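Local coordinates for uncharacterized Thioredoxin-like protein (Aeropyrum pernix, PDB 3HA9) that is of unknown function but has a thioredoxin-like fold and probably acts as an oxidoreductase, possibly with antioxidant activity, at residues A[42-47]-A[126-131]; A[75-80]-A[94-99]. One frame throughout, in Å; residues are numbered along the deposited sequence.

Overall arrangement
The chain opens with helix 3-18 and two short strands, then enters the five-stranded mixed sheet at strand 39-45. The end of this strand, in 42-47, leads to the Cys49-Cys52 disulfide. Strand 69-75 lies beside it and runs into 75-80. Interaction 2 then closes a short loop, joining 75-80 to 94-99 where helices 79-85 and 98-108 begin. Interaction 1 closes a longer loop by bringing 126-131, which leads from helix 121-125 to strand 133-138, back to 42-47. Interaction 2 is nested inside that loop. The two contacts touch through Asp96 and Ala47, and Phe76 packs near Ser130.

Interaction 1: residues A[42-47]-A[126-131]; sequences LWFMAA and FNVRSI
Phe44 has its CG anti to the carbonyl carbon (chi1 -69°), and this turns its ring toward Val128. In Val128 it is CG2 that stands anti to its own carbonyl carbon, and this methyl meets the ring. Val128 CG2 sits almost exactly over the centre of one face, 3.5 Å from the Phe44 ring centroid and 5° off the ring normal. This is a close CH-pi contact. The other branch, Val128 CG1, lies beside Phe44 CB at 3.9 Å. Phe126 comes in at the far end of the ring. Phe126 CD2 is 3.9 Å from Phe44 CZ, and the two side chains cross at about a right angle. Leu42, two residues back on the strand, meets the Phe126 ring with CD1. Leu42 CD1 lies over one face, offset toward the rim, and is 3.7 Å from Phe126 CZ. Phe20 also packs edge-to-face with Phe126.

The fold here is thioredoxin-like. Strand 39-45 is the central strand of the mixed sheet, and 126-131 passes over one side of it before entering strand 133-138. A Schellman motif ends helix 121-125, with Asn127 as its C-prime residue, and the chain turns there toward Val128. Were Phe44 replaced by alanine, Val128 CG2 would probably lose the aromatic face it sits on and a gap would open beside Phe126.

Further along, the backbones come close. Met45 CA is 3.2 Å from Ile131 O in a CA-H...O contact, with an angle of 165° at the hydrogen. Ala46 CB lies 4.5 Å from Ile131 CB, a loose apolar contact. The Ile131 side chain also touches Trp48 and Cys49, the latter one half of the Cys49-Cys52 disulfide.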
loop_
_atom_site.group_PDB
_atom_site.type_symbol
_atom_site.label_atom_id
_atom_site.label_comp_id
_atom_site.label_asym_id
_atom_site.label_seq_id
_atom_site.Cartn_x
_atom_site.Cartn_y
_atom_site.Cartn_z
ATOM N N LEU A 42 2.549 2.481 0.675
ATOM C CA LEU A 42 1.495 1.501 0.441
ATOM C C LEU A 42 2.132 0.124 0.534
ATOM O O LEU A 42 3.048 -0.188 -0.219
ATOM C CB LEU A 42 0.836 1.691 -0.938
ATOM C CG LEU A 42 0.299 3.082 -1.270
ATOM C CD1 LEU A 42 -0.488 3.018 -2.597
ATOM C CD2 LEU A 42 -0.603 3.585 -0.157
ATOM N N TRP A 43 1.685 -0.681 1.490
ATOM C CA TRP A 43 2.267 -1.998 1.666
ATOM C C TRP A 43 1.210 -3.042 1.315
ATOM O O TRP A 43 0.254 -3.227 2.074
ATOM C CB TRP A 43 2.725 -2.171 3.113
ATOM C CG TRP A 43 3.306 -3.539 3.372
ATOM C CD1 TRP A 43 3.964 -4.335 2.475
ATOM C CD2 TRP A 43 3.269 -4.256 4.599
ATOM N NE1 TRP A 43 4.333 -5.515 3.071
ATOM C CE2 TRP A 43 3.919 -5.494 4.379
ATOM C CE3 TRP A 43 2.725 -3.988 5.866
ATOM C CZ2 TRP A 43 4.058 -6.467 5.388
ATOM C CZ3 TRP A 43 2.871 -4.969 6.887
ATOM C CH2 TRP A 43 3.543 -6.186 6.632
ATOM N N PHE A 44 1.396 -3.706 0.166
ATOM C CA PHE A 44 0.450 -4.733 -0.304
ATOM C C PHE A 44 0.882 -6.054 0.284
ATOM O O PHE A 44 2.017 -6.476 0.076
ATOM C CB PHE A 44 0.468 -4.797 -1.832
ATOM C CG PHE A 44 -0.126 -3.576 -2.481
ATOM C CD1 PHE A 44 -1.480 -3.576 -2.844
ATOM C CD2 PHE A 44 0.642 -2.413 -2.686
ATOM C CE1 PHE A 44 -2.059 -2.447 -3.432
ATOM C CE2 PHE A 44 0.071 -1.268 -3.276
ATOM C CZ PHE A 44 -1.258 -1.277 -3.635
ATOM N N MET A 45 -0.017 -6.682 1.043
ATOM C CA MET A 45 0.372 -7.841 1.857
ATOM C C MET A 45 -0.783 -8.816 2.062
ATOM O O MET A 45 -1.879 -8.609 1.537
ATOM C CB MET A 45 1.011 -7.387 3.189
ATOM C CG MET A 45 0.242 -6.295 3.980
ATOM S SD MET A 45 -1.349 -6.798 4.693
ATOM C CE MET A 45 -0.768 -7.811 6.037
ATOM N N ALA A 46 -0.508 -9.890 2.796
ATOM C CA ALA A 46 -1.517 -10.883 3.190
ATOM C C ALA A 46 -1.096 -11.399 4.543
ATOM O O ALA A 46 0.111 -11.456 4.842
ATOM C CB ALA A 46 -1.574 -12.031 2.162
ATOM N N ALA A 47 -2.071 -11.769 5.368
ATOM C CA ALA A 47 -1.775 -12.130 6.753
ATOM C C ALA A 47 -0.949 -13.408 6.867
ATOM O O ALA A 47 -0.210 -13.587 7.832
ATOM C CB ALA A 47 -3.053 -12.232 7.560
ATOM N N PHE A 126 -1.577 -0.426 -9.144
ATOM C CA PHE A 126 -0.162 -0.272 -8.819
ATOM C C PHE A 126 0.722 -1.395 -9.348
ATOM O O PHE A 126 1.890 -1.504 -8.968
ATOM C CB PHE A 126 0.003 -0.065 -7.314
ATOM C CG PHE A 126 -0.453 1.296 -6.879
ATOM C CD1 PHE A 126 0.365 2.400 -7.076
ATOM C CD2 PHE A 126 -1.719 1.479 -6.346
ATOM C CE1 PHE A 126 -0.069 3.670 -6.720
ATOM C CE2 PHE A 126 -2.145 2.745 -5.972
ATOM C CZ PHE A 126 -1.321 3.828 -6.162
ATOM N N ASN A 127 0.178 -2.204 -10.246
ATOM C CA ASN A 127 0.999 -3.227 -10.905
ATOM C C ASN A 127 1.722 -4.101 -9.881
ATOM O O ASN A 127 2.922 -4.392 -9.999
ATOM C CB ASN A 127 1.964 -2.551 -11.895
ATOM C CG ASN A 127 1.233 -1.624 -12.842
ATOM O OD1 ASN A 127 0.138 -1.940 -13.305
ATOM N ND2 ASN A 127 1.826 -0.476 -13.126
ATOM N N VAL A 128 0.963 -4.528 -8.885
ATOM C CA VAL A 128 1.526 -5.220 -7.710
ATOM C C VAL A 128 2.019 -6.611 -8.111
ATOM O O VAL A 128 1.267 -7.398 -8.702
ATOM C CB VAL A 128 0.484 -5.294 -6.605
ATOM C CG1 VAL A 128 0.971 -6.129 -5.437
ATOM C CG2 VAL A 128 0.135 -3.858 -6.142
ATOM N N ARG A 129 3.272 -6.900 -7.776
ATOM C CA ARG A 129 3.964 -8.090 -8.298
ATOM C C ARG A 129 4.040 -9.269 -7.318
ATOM O O ARG A 129 4.493 -10.346 -7.694
ATOM C CB ARG A 129 5.395 -7.703 -8.736
ATOM C CG ARG A 129 5.449 -6.680 -9.865
ATOM C CD ARG A 129 6.875 -6.545 -10.380
ATOM N NE ARG A 129 7.184 -7.579 -11.369
ATOM C CZ ARG A 129 6.802 -7.516 -12.646
ATOM N NH1 ARG A 129 6.110 -6.471 -13.088
ATOM N NH2 ARG A 129 7.128 -8.481 -13.492
ATOM N N SER A 130 3.602 -9.076 -6.072
ATOM C CA SER A 130 3.736 -10.133 -5.037
ATOM C C SER A 130 2.863 -9.816 -3.837
ATOM O O SER A 130 2.226 -8.755 -3.798
ATOM C CB SER A 130 5.193 -10.228 -4.565
ATOM O OG SER A 130 5.516 -9.118 -3.723
ATOM N N ILE A 131 2.829 -10.736 -2.872
ATOM C CA ILE A 131 2.089 -10.514 -1.626
ATOM C C ILE A 131 2.918 -9.812 -0.540
ATOM O O ILE A 131 2.531 -9.798 0.622
ATOM C CB ILE A 131 1.511 -11.848 -1.065
ATOM C CG1 ILE A 131 2.642 -12.832 -0.775
ATOM C CG2 ILE A 131 0.490 -12.441 -2.045
ATOM C CD1 ILE A 131 2.182 -14.111 -0.073
#

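Interaction 2: residues A[75-80]-A[94-99]; sequences DFWTAE and PPDTPE
Asp75 and Asp96 meet through their carboxylates, with OD2 of Asp75 2.5 Å from OD2 of Asp96. The carboxylate planes are 85° apart. Asp96 OD2 also accepts a hydrogen bond from Ala47 N. Asp75 CG is anti to the backbone N (chi1 -175°), which swings the carboxylate to the carbonyl side of the residue. There Asp75 OD1 can reach Trp77 N, two residues on, at 2.9 Å in an Asx turn. Beside this buried pair, Asp96 N donates to Trp77 O at 2.8 Å. Trp77 NE1 bonds mainly to Pro93 O. Pro94 O lies in the ring plane at the indole edge and takes only a weak, bent bond from NE1. The outer side is looser and more exposed. There Ala79 CB rests against Pro95 CG at 4.0 Å.

Thr78 and Thr97 are the N-caps of helices 79-85 and 98-108, and Thr78 OG1 also bonds to Asp118 O. Trp77 packs edge-to-face with Trp48, next to the disulfide. The contact thus joins the chain leaving strand 69-75 to the start of helix 98-108, beside a CxxC motif at a helix start, as in thioredoxin-like oxidoreductases.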
loop_
_atom_site.group_PDB
_atom_site.type_symbol
_atom_site.label_atom_id
_atom_site.label_comp_id
_atom_site.label_asym_id
_atom_site.label_seq_id
_atom_site.Cartn_x
_atom_site.Cartn_y
_atom_site.Cartn_z
ATOM N N ASP A 75 -4.313 -5.233 2.688
ATOM C CA ASP A 75 -4.432 -6.685 2.589
ATOM C C ASP A 75 -5.313 -6.929 1.387
ATOM O O ASP A 75 -6.500 -6.577 1.407
ATOM C CB ASP A 75 -5.068 -7.262 3.869
ATOM C CG ASP A 75 -5.110 -8.792 3.881
ATOM O OD1 ASP A 75 -5.065 -9.417 2.805
ATOM O OD2 ASP A 75 -5.187 -9.372 4.992
ATOM N N PHE A 76 -4.732 -7.513 0.336
ATOM C CA PHE A 76 -5.487 -7.757 -0.885
ATOM C C PHE A 76 -5.912 -9.208 -1.011
ATOM O O PHE A 76 -6.430 -9.621 -2.061
ATOM C CB PHE A 76 -4.721 -7.248 -2.140
ATOM C CG PHE A 76 -3.467 -8.027 -2.489
ATOM C CD1 PHE A 76 -3.512 -9.097 -3.395
ATOM C CD2 PHE A 76 -2.235 -7.635 -1.978
ATOM C CE1 PHE A 76 -2.347 -9.779 -3.770
ATOM C CE2 PHE A 76 -1.062 -8.305 -2.339
ATOM C CZ PHE A 76 -1.123 -9.376 -3.246
ATOM N N TRP A 77 -5.712 -9.991 0.058
ATOM C CA TRP A 77 -6.038 -11.411 -0.005
ATOM C C TRP A 77 -7.525 -11.601 0.342
ATOM O O TRP A 77 -7.888 -12.142 1.385
ATOM C CB TRP A 77 -5.087 -12.236 0.882
ATOM C CG TRP A 77 -5.066 -13.682 0.454
ATOM C CD1 TRP A 77 -5.733 -14.714 1.033
ATOM C CD2 TRP A 77 -4.387 -14.218 -0.679
ATOM N NE1 TRP A 77 -5.484 -15.882 0.347
ATOM C CE2 TRP A 77 -4.655 -15.602 -0.707
ATOM C CE3 TRP A 77 -3.545 -13.667 -1.658
ATOM C CZ2 TRP A 77 -4.145 -16.443 -1.695
ATOM C CZ3 TRP A 77 -3.024 -14.518 -2.645
ATOM C CH2 TRP A 77 -3.330 -15.892 -2.644
ATOM N N THR A 78 -8.376 -11.111 -0.560
ATOM C CA THR A 78 -9.814 -11.076 -0.356
ATOM C C THR A 78 -10.524 -11.905 -1.418
ATOM O O THR A 78 -9.962 -12.162 -2.488
ATOM C CB THR A 78 -10.354 -9.627 -0.507
ATOM O OG1 THR A 78 -10.066 -9.141 -1.832
ATOM C CG2 THR A 78 -9.731 -8.700 0.532
ATOM N N ALA A 79 -11.768 -12.299 -1.133
ATOM C CA ALA A 79 -12.518 -13.131 -2.080
ATOM C C ALA A 79 -12.584 -12.485 -3.462
ATOM O O ALA A 79 -12.429 -13.169 -4.480
ATOM C CB ALA A 79 -13.916 -13.416 -1.546
ATOM N N GLU A 80 -12.810 -11.174 -3.494
ATOM C CA GLU A 80 -12.979 -10.466 -4.760
ATOM C C GLU A 80 -11.676 -10.462 -5.561
ATOM O O GLU A 80 -11.677 -10.686 -6.784
ATOM C CB GLU A 80 -13.462 -9.026 -4.514
ATOM C CG GLU A 80 -14.896 -8.900 -4.021
ATOM C CD GLU A 80 -15.089 -9.248 -2.528
ATOM O OE1 GLU A 80 -14.105 -9.302 -1.736
ATOM O OE2 GLU A 80 -16.257 -9.477 -2.147
ATOM N N PRO A 94 -7.437 -19.617 1.755
ATOM C CA PRO A 94 -8.700 -18.919 1.570
ATOM C C PRO A 94 -8.470 -17.438 1.832
ATOM O O PRO A 94 -7.376 -17.066 2.290
ATOM C CB PRO A 94 -9.608 -19.504 2.666
ATOM C CG PRO A 94 -8.899 -20.685 3.208
ATOM C CD PRO A 94 -7.446 -20.473 2.957
ATOM N N PRO A 95 -9.473 -16.602 1.540
ATOM C CA PRO A 95 -9.347 -15.184 1.855
ATOM C C PRO A 95 -9.055 -14.930 3.327
ATOM O O PRO A 95 -9.534 -15.652 4.212
ATOM C CB PRO A 95 -10.727 -14.612 1.526
ATOM C CG PRO A 95 -11.348 -15.591 0.602
ATOM C CD PRO A 95 -10.796 -16.927 0.981
ATOM N N ASP A 96 -8.263 -13.899 3.583
ATOM C CA ASP A 96 -8.053 -13.408 4.935
ATOM C C ASP A 96 -9.348 -12.792 5.448
ATOM O O ASP A 96 -10.006 -12.024 4.745
ATOM C CB ASP A 96 -7.022 -12.279 4.930
ATOM C CG ASP A 96 -5.577 -12.758 4.894
ATOM O OD1 ASP A 96 -5.294 -13.983 4.926
ATOM O OD2 ASP A 96 -4.699 -11.847 4.845
ATOM N N THR A 97 -9.686 -13.095 6.690
ATOM C CA THR A 97 -10.789 -12.404 7.351
ATOM C C THR A 97 -10.236 -11.093 7.914
ATOM O O THR A 97 -9.029 -10.988 8.166
ATOM C CB THR A 97 -11.349 -13.253 8.505
ATOM O OG1 THR A 97 -10.324 -13.434 9.492
ATOM C CG2 THR A 97 -11.792 -14.629 7.998
ATOM N N PRO A 98 -11.101 -10.081 8.107
ATOM C CA PRO A 98 -10.652 -8.862 8.787
ATOM C C PRO A 98 -9.997 -9.179 10.137
ATOM O O PRO A 98 -9.024 -8.523 10.508
ATOM C CB PRO A 98 -11.946 -8.072 8.978
ATOM C CG PRO A 98 -12.774 -8.490 7.791
ATOM C CD PRO A 98 -12.464 -9.931 7.551
ATOM N N GLU A 99 -10.515 -10.177 10.856
ATOM C CA GLU A 99 -9.924 -10.586 12.141
ATOM C C GLU A 99 -8.461 -11.032 11.999
ATOM O O GLU A 99 -7.617 -10.668 12.810
ATOM C CB GLU A 99 -10.766 -11.702 12.800
ATOM C CG GLU A 99 -10.142 -12.301 14.072
ATOM C CD GLU A 99 -10.897 -13.510 14.660
ATOM O OE1 GLU A 99 -11.948 -13.942 14.111
ATOM O OE2 GLU A 99 -10.442 -14.026 15.711
#